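Local coordinates for protein putative fimbrium tip subunit Fim1C (Bacteroides ovatus, PDB 4EPS) that probably forms part of the tip of fimbriae, the cell-surface filaments that mediate adhesion and biofilm formation, at residues Ser338-Thr343 with Phe410-Asp415; Gly344-Ala349 with Thr468-Thr473; Trp429-Ser434 with Tyr502-Phe507. All coordinates share one frame; numbering follows the deposited sequence. Where two conformers were deposited one is given.

Contact 1: residues Ser338-Thr343 with Phe410-Asp415; sequences SLYTET and FQYQDD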
loop_
_atom_site.group_PDB
_atom_site.type_symbol
_atom_site.label_atom_id
_atom_site.label_comp_id
_atom_site.label_asym_id
_atom_site.label_seq_id
_atom_site.Cartn_x
_atom_site.Cartn_y
_atom_site.Cartn_z
ATOM N N SER A 338 -16.185 20.311 3.559
ATOM C CA SER A 338 -17.389 19.984 4.305
ATOM C C SER A 338 -18.511 19.464 3.421
ATOM O O SER A 338 -18.692 19.975 2.324
ATOM C CB SER A 338 -17.899 21.255 5.010
ATOM O OG SER A 338 -18.366 22.241 4.071
ATOM N N LEU A 339 -19.333 18.522 3.943
ATOM C CA LEU A 339 -20.621 18.181 3.313
ATOM C C LEU A 339 -21.575 19.369 3.510
ATOM O O LEU A 339 -22.563 19.529 2.785
ATOM C CB LEU A 339 -21.252 16.937 3.970
ATOM C CG LEU A 339 -20.440 15.637 3.903
ATOM C CD1 LEU A 339 -21.291 14.441 4.364
ATOM C CD2 LEU A 339 -19.916 15.380 2.499
ATOM N N TYR A 340 -21.319 20.137 4.570
ATOM C CA TYR A 340 -22.107 21.329 4.902
ATOM C C TYR A 340 -22.072 22.346 3.785
ATOM O O TYR A 340 -20.999 22.639 3.237
ATOM C CB TYR A 340 -21.558 21.984 6.185
ATOM C CG TYR A 340 -22.257 23.276 6.590
ATOM C CD1 TYR A 340 -21.871 24.506 6.047
ATOM C CD2 TYR A 340 -23.328 23.267 7.480
ATOM C CE1 TYR A 340 -22.539 25.688 6.374
ATOM C CE2 TYR A 340 -23.975 24.452 7.850
ATOM C CZ TYR A 340 -23.579 25.656 7.288
ATOM O OH TYR A 340 -24.207 26.823 7.635
ATOM N N THR A 341 -23.233 22.923 3.464
ATOM C CA THR A 341 -23.290 24.051 2.520
ATOM C C THR A 341 -24.571 24.852 2.771
ATOM O O THR A 341 -25.654 24.280 2.928
ATOM C CB THR A 341 -23.114 23.673 1.038
ATOM O OG1 THR A 341 -23.044 24.883 0.267
ATOM C CG2 THR A 341 -24.237 22.759 0.489
ATOM N N GLU A 342 -24.427 26.171 2.818
ATOM C CA GLU A 342 -25.546 27.109 2.972
ATOM C C GLU A 342 -25.193 28.363 2.238
ATOM O O GLU A 342 -24.017 28.570 1.943
ATOM C CB GLU A 342 -25.832 27.446 4.460
ATOM C CG GLU A 342 -26.344 26.318 5.350
ATOM C CD GLU A 342 -27.617 25.584 4.964
ATOM O OE1 GLU A 342 -28.503 26.198 4.327
ATOM O OE2 GLU A 342 -27.728 24.387 5.317
ATOM N N THR A 343 -26.195 29.213 1.948
ATOM C CA THR A 343 -25.970 30.530 1.347
ATOM C C THR A 343 -26.186 31.563 2.434
ATOM O O THR A 343 -27.017 31.366 3.331
ATOM C CB THR A 343 -26.895 30.784 0.156
ATOM O OG1 THR A 343 -28.244 30.689 0.625
ATOM C CG2 THR A 343 -26.646 29.836 -0.997
ATOM N N PHE A 410 -18.996 33.704 10.980
ATOM C CA PHE A 410 -18.762 32.967 12.229
ATOM C C PHE A 410 -19.955 32.091 12.612
ATOM O O PHE A 410 -19.748 31.035 13.229
ATOM C CB PHE A 410 -18.473 33.925 13.398
ATOM C CG PHE A 410 -17.247 34.795 13.258
ATOM C CD1 PHE A 410 -16.032 34.256 12.846
ATOM C CD2 PHE A 410 -17.282 36.134 13.634
ATOM C CE1 PHE A 410 -14.896 35.061 12.738
ATOM C CE2 PHE A 410 -16.139 36.929 13.549
ATOM C CZ PHE A 410 -14.956 36.391 13.102
ATOM N N GLN A 411 -21.192 32.534 12.268
ATOM C CA GLN A 411 -22.410 31.776 12.579
ATOM C C GLN A 411 -22.502 30.545 11.692
ATOM O O GLN A 411 -22.857 29.473 12.184
ATOM C CB GLN A 411 -23.689 32.633 12.449
ATOM C CG GLN A 411 -24.983 31.927 12.914
ATOM C CD GLN A 411 -24.881 31.283 14.288
ATOM O OE1 GLN A 411 -24.852 31.964 15.323
ATOM N NE2 GLN A 411 -24.809 29.955 14.328
ATOM N N TYR A 412 -22.146 30.681 10.395
ATOM C CA TYR A 412 -22.152 29.549 9.467
ATOM C C TYR A 412 -21.069 28.555 9.872
ATOM O O TYR A 412 -21.321 27.343 9.786
ATOM C CB TYR A 412 -22.018 29.998 7.986
ATOM C CG TYR A 412 -23.251 30.748 7.529
ATOM C CD1 TYR A 412 -24.442 30.076 7.271
ATOM C CD2 TYR A 412 -23.270 32.139 7.496
ATOM C CE1 TYR A 412 -25.605 30.768 6.927
ATOM C CE2 TYR A 412 -24.430 32.840 7.171
ATOM C CZ TYR A 412 -25.597 32.152 6.892
ATOM O OH TYR A 412 -26.746 32.839 6.579
ATOM N N GLN A 413 -19.887 29.054 10.332
ATOM C CA GLN A 413 -18.785 28.202 10.793
ATOM C C GLN A 413 -19.265 27.380 12.005
ATOM O O GLN A 413 -19.027 26.165 12.078
ATOM C CB GLN A 413 -17.569 29.082 11.148
ATOM C CG GLN A 413 -16.295 28.324 11.512
ATOM C CD GLN A 413 -15.172 29.238 11.966
ATOM O OE1 GLN A 413 -15.375 30.205 12.720
ATOM N NE2 GLN A 413 -13.952 28.972 11.501
ATOM N N ASP A 414 -19.941 28.052 12.954
ATOM C CA ASP A 414 -20.475 27.401 14.172
ATOM C C ASP A 414 -21.473 26.313 13.794
ATOM O O ASP A 414 -21.435 25.224 14.373
ATOM C CB ASP A 414 -21.153 28.449 15.090
ATOM C CG ASP A 414 -20.200 29.355 15.842
ATOM O OD1 ASP A 414 -18.994 29.011 15.934
ATOM O OD2 ASP A 414 -20.657 30.419 16.341
ATOM N N ASP A 415 -22.370 26.615 12.832
ATOM C CA ASP A 415 -23.393 25.689 12.341
ATOM C C ASP A 415 -22.770 24.476 11.678
ATOM O O ASP A 415 -23.266 23.368 11.869
ATOM C CB ASP A 415 -24.320 26.381 11.343
ATOM C CG ASP A 415 -25.313 27.356 11.944
ATOM O OD1 ASP A 415 -25.374 27.452 13.197
ATOM O OD2 ASP A 415 -26.011 28.051 11.160
HETATM O O HOH W 1 -26.404 26.604 8.909
#
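The phenolic oxygen of Tyr340 reaches the helix that carries Tyr412 and Asp415, and a bridging water fixes it there. The water lies 2.5 Å from Tyr340 OH, in the plane of the phenol ring, and donates to Asp415 OD2 at 2.7 Å. The hydroxyl also meets the rim of the Tyr412 ring in its plane, with Tyr340 OH 3.3 Å from Tyr412 CD1, and the two tyrosine side chains run at about a right angle to each other. Asp415 adds its methylene, CB lying 3.7 Å from Tyr340 OH, so a single aspartate offers both a greasy surface to the ring and a charge to the water. The far oxygen of that carboxylate, Asp415 OD1, takes a weak bond from Gln411 NE2 one helical turn earlier. Tyr340 suits its place because it is long enough to cross from the chain to the helix: its CG stands opposite the backbone N (chi1 177°), directing the ring toward the helix. Its own carbonyl is held by Ser338, whose OG donates to Tyr340 O at 2.8 Å in the carbonyl plane, on a lone pair. Further along, Glu342 CB lies 4.1 Å from Tyr412 CD1, while its bent chain carries the carboxylate off toward Lys461, a long and weak ion pair. Tyr412 also stacks on Tyr504 of the neighbouring strand. The arrangement is that of a helix, residues 408-419, packed through Tyr412 and Asp415 on the margin of an antiparallel sheet, in which 342-344 is an outermost strand.

Contact 2: residues Gly344-Ala349 with Thr468-Thr473; sequences GKFSPA and TYWSST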
loop_
_atom_site.group_PDB
_atom_site.type_symbol
_atom_site.label_atom_id
_atom_site.label_comp_id
_atom_site.label_asym_id
_atom_site.label_seq_id
_atom_site.Cartn_x
_atom_site.Cartn_y
_atom_site.Cartn_z
ATOM N N GLY A 344 -25.443 32.657 2.373
ATOM C CA GLY A 344 -25.607 33.717 3.364
ATOM C C GLY A 344 -24.670 34.875 3.129
ATOM O O GLY A 344 -23.873 34.849 2.178
ATOM N N LYS A 345 -24.743 35.878 4.033
ATOM C CA LYS A 345 -23.892 37.067 4.003
ATOM C C LYS A 345 -22.579 36.705 4.674
ATOM O O LYS A 345 -22.494 35.646 5.307
ATOM C CB LYS A 345 -24.578 38.270 4.703
ATOM C CG LYS A 345 -25.865 38.707 4.030
ATOM C CD LYS A 345 -26.638 39.678 4.939
ATOM C CE LYS A 345 -27.751 40.407 4.220
ATOM N NZ LYS A 345 -28.912 39.523 3.922
ATOM N N PHE A 346 -21.544 37.561 4.527
ATOM C CA PHE A 346 -20.253 37.250 5.126
ATOM C C PHE A 346 -20.028 38.091 6.351
ATOM O O PHE A 346 -19.695 37.566 7.411
ATOM C CB PHE A 346 -19.106 37.447 4.109
ATOM C CG PHE A 346 -17.769 36.950 4.611
ATOM C CD1 PHE A 346 -17.371 35.639 4.394
ATOM C CD2 PHE A 346 -16.898 37.805 5.280
ATOM C CE1 PHE A 346 -16.133 35.184 4.863
ATOM C CE2 PHE A 346 -15.684 37.333 5.784
ATOM C CZ PHE A 346 -15.312 36.033 5.567
ATOM N N SER A 347 -20.154 39.410 6.197
ATOM C CA SER A 347 -19.938 40.360 7.280
ATOM C C SER A 347 -20.599 41.667 6.932
ATOM O O SER A 347 -20.969 41.858 5.767
ATOM C CB SER A 347 -18.437 40.583 7.493
ATOM O OG SER A 347 -17.892 41.477 6.536
ATOM N N PRO A 348 -20.707 42.637 7.863
ATOM C CA PRO A 348 -21.176 43.958 7.430
ATOM C C PRO A 348 -20.077 44.635 6.594
ATOM O O PRO A 348 -18.927 44.189 6.630
ATOM C CB PRO A 348 -21.430 44.706 8.747
ATOM C CG PRO A 348 -20.674 44.004 9.783
ATOM C CD PRO A 348 -20.291 42.634 9.286
ATOM N N ALA A 349 -20.419 45.682 5.832
ATOM C CA ALA A 349 -19.405 46.469 5.108
ATOM C C ALA A 349 -18.609 47.233 6.164
ATOM O O ALA A 349 -19.201 47.691 7.141
ATOM C CB ALA A 349 -20.073 47.424 4.128
ATOM N N THR A 468 -21.658 30.736 -6.865
ATOM C CA THR A 468 -20.584 31.662 -6.512
ATOM C C THR A 468 -20.238 31.377 -5.073
ATOM O O THR A 468 -21.135 31.319 -4.244
ATOM C CB THR A 468 -21.011 33.110 -6.765
ATOM O OG1 THR A 468 -21.281 33.250 -8.170
ATOM C CG2 THR A 468 -19.903 34.106 -6.372
ATOM N N TYR A 469 -18.943 31.218 -4.767
ATOM C CA TYR A 469 -18.527 30.786 -3.437
ATOM C C TYR A 469 -17.730 31.830 -2.674
ATOM O O TYR A 469 -16.810 32.429 -3.230
ATOM C CB TYR A 469 -17.687 29.482 -3.559
ATOM C CG TYR A 469 -18.501 28.337 -4.115
ATOM C CD1 TYR A 469 -18.689 28.190 -5.490
ATOM C CD2 TYR A 469 -19.176 27.456 -3.264
ATOM C CE1 TYR A 469 -19.497 27.165 -6.008
ATOM C CE2 TYR A 469 -19.984 26.436 -3.771
ATOM C CZ TYR A 469 -20.145 26.298 -5.143
ATOM O OH TYR A 469 -20.951 25.291 -5.646
ATOM N N TRP A 470 -18.061 32.026 -1.396
ATOM C CA TRP A 470 -17.275 32.929 -0.555
ATOM C C TRP A 470 -15.862 32.420 -0.332
ATOM O O TRP A 470 -15.685 31.226 -0.108
ATOM C CB TRP A 470 -17.875 32.999 0.865
ATOM C CG TRP A 470 -19.147 33.767 1.000
ATOM C CD1 TRP A 470 -20.352 33.272 1.401
ATOM C CD2 TRP A 470 -19.311 35.192 0.880
ATOM N NE1 TRP A 470 -21.265 34.289 1.533
ATOM C CE2 TRP A 470 -20.662 35.481 1.200
ATOM C CE3 TRP A 470 -18.460 36.247 0.490
ATOM C CZ2 TRP A 470 -21.182 36.783 1.159
ATOM C CZ3 TRP A 470 -18.973 37.547 0.462
ATOM C CH2 TRP A 470 -20.317 37.805 0.795
ATOM N N SER A 471 -14.881 33.326 -0.291
ATOM C CA SER A 471 -13.557 32.952 0.189
ATOM C C SER A 471 -13.274 33.813 1.424
ATOM O O SER A 471 -14.012 34.778 1.697
ATOM C CB SER A 471 -12.474 33.146 -0.870
ATOM O OG SER A 471 -12.087 34.512 -0.927
ATOM N N SER A 472 -12.202 33.485 2.147
ATOM C CA SER A 472 -11.777 34.277 3.300
ATOM C C SER A 472 -10.729 35.327 2.862
ATOM O O SER A 472 -10.149 36.002 3.717
ATOM C CB SER A 472 -11.200 33.372 4.385
ATOM O OG SER A 472 -10.165 32.560 3.843
ATOM N N THR A 473 -10.491 35.462 1.533
ATOM C CA THR A 473 -9.522 36.415 0.971
ATOM C C THR A 473 -10.226 37.767 0.746
ATOM O O THR A 473 -11.216 37.845 0.016
ATOM C CB THR A 473 -8.916 35.822 -0.321
ATOM O OG1 THR A 473 -8.410 34.509 -0.012
ATOM C CG2 THR A 473 -7.791 36.713 -0.900
#
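Phe346 meets Trp470 first through its CB, which sits 3.5 Å from the centroid of the indole six-membered ring and nearly along its normal, a CH-pi contact over the face. With CG swung away from the backbone N (chi1 -172°), the phenyl ring continues past the indole: Phe346 CD1 is 4.0 Å from Trp470 CD2, and the two planes incline at 48°. Further out, Phe346 CE1 comes within 3.8 Å of Ser471 O, and Met480 and Cys409 pack around the ring. The contact thus ties a loop leaving strand 342-344, on the border of the six-stranded antiparallel sheet, to strand 469-474, an outermost strand of a separate three-stranded antiparallel sheet. A tryptophan fits here because it is both broad and polar at one corner. Trp470 NE1 donates to Gly344 O at 2.7 Å; the acceptor lies exactly in the indole plane, whereas the donor stands 37° out of the carbonyl plane. Alongside, Trp470 CZ2 touches Phe346 N at 3.5 Å. Tyr502 meets the indole edge-to-face. Beyond the tryptophan, Ser471 OG accepts from Thr473 N at 3.1 Å, an ST turn where the strand bends a corner, and the same hydroxyl is bonded to Tyr481 O.

Contact 3: residues Trp429-Ser434 with Tyr502-Phe507; sequences WYVPSS and YTYRFF
Backbone bonds join Tyr430 and Phe507 as a single antiparallel bridge, a hydrogen-bonded pair. Tyr430 N donates to Phe507 O at 2.8 Å, and Phe507 N returns the bond to Tyr430 O at 2.9 Å. Phe507 O also receives a CA-H...O contact from Trp429 CA at 3.3 Å.

Contacts over ring faces come next. Tyr430 CG lies between its backbone N and carbonyl carbon (chi1 58°), a turn that brings the phenol back over the strand, with Phe507 O above one face toward the rim and Phe507 CB in a tilted CH-pi contact. Pro432 CB lies over the centre of the Phe507 ring in a CH-pi contact, 3.7 Å from its centroid. A proline suits this place because its compact ring sets CB over the phenyl face, and Pro432 CD comes to 3.1 Å from Arg505 O.

Plain apolar packing completes the join. Val431 CG2 lies 3.5 Å from Phe506 CE2 and also touches the rim of the Tyr504 ring, while Trp429 CE3 rests 3.9 Å from Phe506 CB. The buried polar ends find partners beyond the two segments: Trp429 NE1 is bonded to Phe420 O, and Tyr430 OH to Glu436. A leucine in place of Tyr430 would probably leave the Glu436 carboxylate without its phenolic mate, and Phe507 CB and O without the aromatic face they lie over. The arrangement is that of a loop pinned to strand 502-509 by an isolated beta bridge, just before Ser433 takes the N-cap of helix 434-438.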
loop_
_atom_site.group_PDB
_atom_site.type_symbol
_atom_site.label_atom_id
_atom_site.label_comp_id
_atom_site.label_asym_id
_atom_site.label_seq_id
_atom_site.Cartn_x
_atom_site.Cartn_y
_atom_site.Cartn_z
ATOM N N TRP A 429 -12.859 23.644 11.187
ATOM C CA TRP A 429 -13.406 24.215 9.950
ATOM C C TRP A 429 -13.050 25.710 9.762
ATOM O O TRP A 429 -13.125 26.503 10.714
ATOM C CB TRP A 429 -14.944 24.076 9.927
ATOM C CG TRP A 429 -15.460 22.657 9.904
ATOM C CD1 TRP A 429 -16.248 22.054 10.851
ATOM C CD2 TRP A 429 -15.271 21.684 8.860
ATOM N NE1 TRP A 429 -16.560 20.774 10.459
ATOM C CE2 TRP A 429 -15.968 20.515 9.246
ATOM C CE3 TRP A 429 -14.592 21.692 7.624
ATOM C CZ2 TRP A 429 -16.006 19.368 8.446
ATOM C CZ3 TRP A 429 -14.611 20.546 6.840
ATOM C CH2 TRP A 429 -15.320 19.403 7.243
ATOM N N TYR A 430 -12.752 26.099 8.520
ATOM C CA TYR A 430 -12.508 27.510 8.189
ATOM C C TYR A 430 -13.023 27.805 6.769
ATOM O O TYR A 430 -13.158 26.892 5.961
ATOM C CB TYR A 430 -11.017 27.901 8.328
ATOM C CG TYR A 430 -10.078 27.079 7.469
ATOM C CD1 TYR A 430 -9.837 27.420 6.130
ATOM C CD2 TYR A 430 -9.495 25.914 7.961
ATOM C CE1 TYR A 430 -9.028 26.625 5.318
ATOM C CE2 TYR A 430 -8.663 25.131 7.165
ATOM C CZ TYR A 430 -8.439 25.487 5.844
ATOM O OH TYR A 430 -7.608 24.718 5.083
ATOM N N VAL A 431 -13.263 29.085 6.461
ATOM C CA VAL A 431 -13.669 29.497 5.100
ATOM C C VAL A 431 -12.403 29.434 4.245
ATOM O O VAL A 431 -11.413 30.098 4.571
ATOM C CB VAL A 431 -14.343 30.894 5.053
ATOM C CG1 VAL A 431 -14.634 31.316 3.609
ATOM C CG2 VAL A 431 -15.638 30.926 5.890
ATOM N N PRO A 432 -12.386 28.637 3.160
ATOM C CA PRO A 432 -11.151 28.527 2.368
ATOM C C PRO A 432 -10.727 29.853 1.769
ATOM O O PRO A 432 -11.578 30.685 1.463
ATOM C CB PRO A 432 -11.531 27.524 1.249
ATOM C CG PRO A 432 -13.055 27.623 1.159
ATOM C CD PRO A 432 -13.465 27.791 2.603
ATOM N N SER A 433 -9.411 30.047 1.588
ATOM C CA SER A 433 -8.904 31.204 0.837
ATOM C C SER A 433 -9.363 31.025 -0.606
ATOM O O SER A 433 -9.700 29.894 -1.012
ATOM C CB SER A 433 -7.374 31.253 0.888
ATOM O OG SER A 433 -6.848 30.019 0.406
ATOM N N SER A 434 -9.270 32.078 -1.407
ATOM C CA SER A 434 -9.645 31.996 -2.825
ATOM C C SER A 434 -8.736 30.978 -3.534
ATOM O O SER A 434 -9.203 30.249 -4.406
ATOM C CB SER A 434 -9.576 33.379 -3.475
ATOM O OG SER A 434 -8.290 33.947 -3.285
ATOM N N TYR A 502 -23.758 34.675 -0.939
ATOM C CA TYR A 502 -23.069 33.682 -1.764
ATOM C C TYR A 502 -23.028 32.337 -1.004
ATOM O O TYR A 502 -23.539 32.236 0.114
ATOM C CB TYR A 502 -21.662 34.140 -2.191
ATOM C CG TYR A 502 -21.627 35.475 -2.908
ATOM C CD1 TYR A 502 -22.140 35.615 -4.202
ATOM C CD2 TYR A 502 -21.116 36.605 -2.287
ATOM C CE1 TYR A 502 -22.078 36.842 -4.876
ATOM C CE2 TYR A 502 -21.074 37.842 -2.941
ATOM C CZ TYR A 502 -21.579 37.958 -4.223
ATOM O OH TYR A 502 -21.539 39.195 -4.834
ATOM N N THR A 503 -22.415 31.323 -1.615
ATOM C CA THR A 503 -22.405 29.965 -1.059
ATOM C C THR A 503 -21.191 29.705 -0.215
ATOM O O THR A 503 -20.060 30.033 -0.602
ATOM C CB THR A 503 -22.494 28.932 -2.198
ATOM O OG1 THR A 503 -23.684 29.202 -2.929
ATOM C CG2 THR A 503 -22.554 27.488 -1.685
ATOM N N TYR A 504 -21.429 29.054 0.917
ATOM C CA TYR A 504 -20.372 28.581 1.799
ATOM C C TYR A 504 -20.054 27.106 1.601
ATOM O O TYR A 504 -20.957 26.270 1.562
ATOM C CB TYR A 504 -20.809 28.731 3.267
ATOM C CG TYR A 504 -20.714 30.135 3.807
ATOM C CD1 TYR A 504 -19.520 30.620 4.326
ATOM C CD2 TYR A 504 -21.842 30.954 3.876
ATOM C CE1 TYR A 504 -19.434 31.899 4.868
ATOM C CE2 TYR A 504 -21.765 32.241 4.405
ATOM C CZ TYR A 504 -20.563 32.701 4.916
ATOM O OH TYR A 504 -20.467 33.953 5.447
ATOM N N ARG A 505 -18.770 26.795 1.581
ATOM C CA ARG A 505 -18.191 25.455 1.758
ATOM C C ARG A 505 -17.047 25.654 2.750
ATOM O O ARG A 505 -16.325 26.643 2.631
ATOM C CB ARG A 505 -17.685 24.842 0.440
ATOM C CG ARG A 505 -18.783 24.285 -0.459
ATOM C CD ARG A 505 -19.236 22.899 0.007
ATOM N NE ARG A 505 -20.362 22.444 -0.808
ATOM C CZ ARG A 505 -20.898 21.234 -0.744
ATOM N NH1 ARG A 505 -20.420 20.329 0.109
ATOM N NH2 ARG A 505 -21.944 20.930 -1.494
ATOM N N PHE A 506 -16.941 24.816 3.766
ATOM C CA PHE A 506 -15.850 24.942 4.726
ATOM C C PHE A 506 -14.798 23.907 4.425
ATOM O O PHE A 506 -15.084 22.855 3.848
ATOM C CB PHE A 506 -16.367 24.794 6.175
ATOM C CG PHE A 506 -17.119 26.038 6.591
ATOM C CD1 PHE A 506 -18.480 26.180 6.308
ATOM C CD2 PHE A 506 -16.463 27.079 7.243
ATOM C CE1 PHE A 506 -19.166 27.360 6.649
ATOM C CE2 PHE A 506 -17.154 28.253 7.593
ATOM C CZ PHE A 506 -18.489 28.398 7.259
ATOM N N PHE A 507 -13.577 24.221 4.814
ATOM C CA PHE A 507 -12.428 23.342 4.705
ATOM C C PHE A 507 -11.824 23.057 6.082
ATOM O O PHE A 507 -11.951 23.879 6.984
ATOM C CB PHE A 507 -11.330 24.026 3.886
ATOM C CG PHE A 507 -11.364 23.859 2.382
ATOM C CD1 PHE A 507 -12.567 23.954 1.682
ATOM C CD2 PHE A 507 -10.179 23.757 1.658
ATOM C CE1 PHE A 507 -12.591 23.895 0.278
ATOM C CE2 PHE A 507 -10.195 23.688 0.255
ATOM C CZ PHE A 507 -11.398 23.781 -0.423
#

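All three contacts lie close together in the later part of the chain: the centres of contacts 1 and 3 are about 8 Å apart, those of 2 and 3 about 9 Å, and those of 1 and 2 about 12 Å. Residues 338-343 run straight into 344-349, and contact 2 crosses both contacts 1 and 3 along the sequence, whereas contact 1 closes before contact 3 opens. Contacts 1 and 3 reach neighbouring strands, 342-344 and 502-509, of one antiparallel sheet; contact 2 reaches strand 469-474 of a three-stranded one. Direct bonds knit the group: Gln413 to Trp429, Ser472 to Val431, and Tyr504 OH to Lys345 O. Helix 408-419, these two sheets and the intervening loops thereby form one continuous packed region.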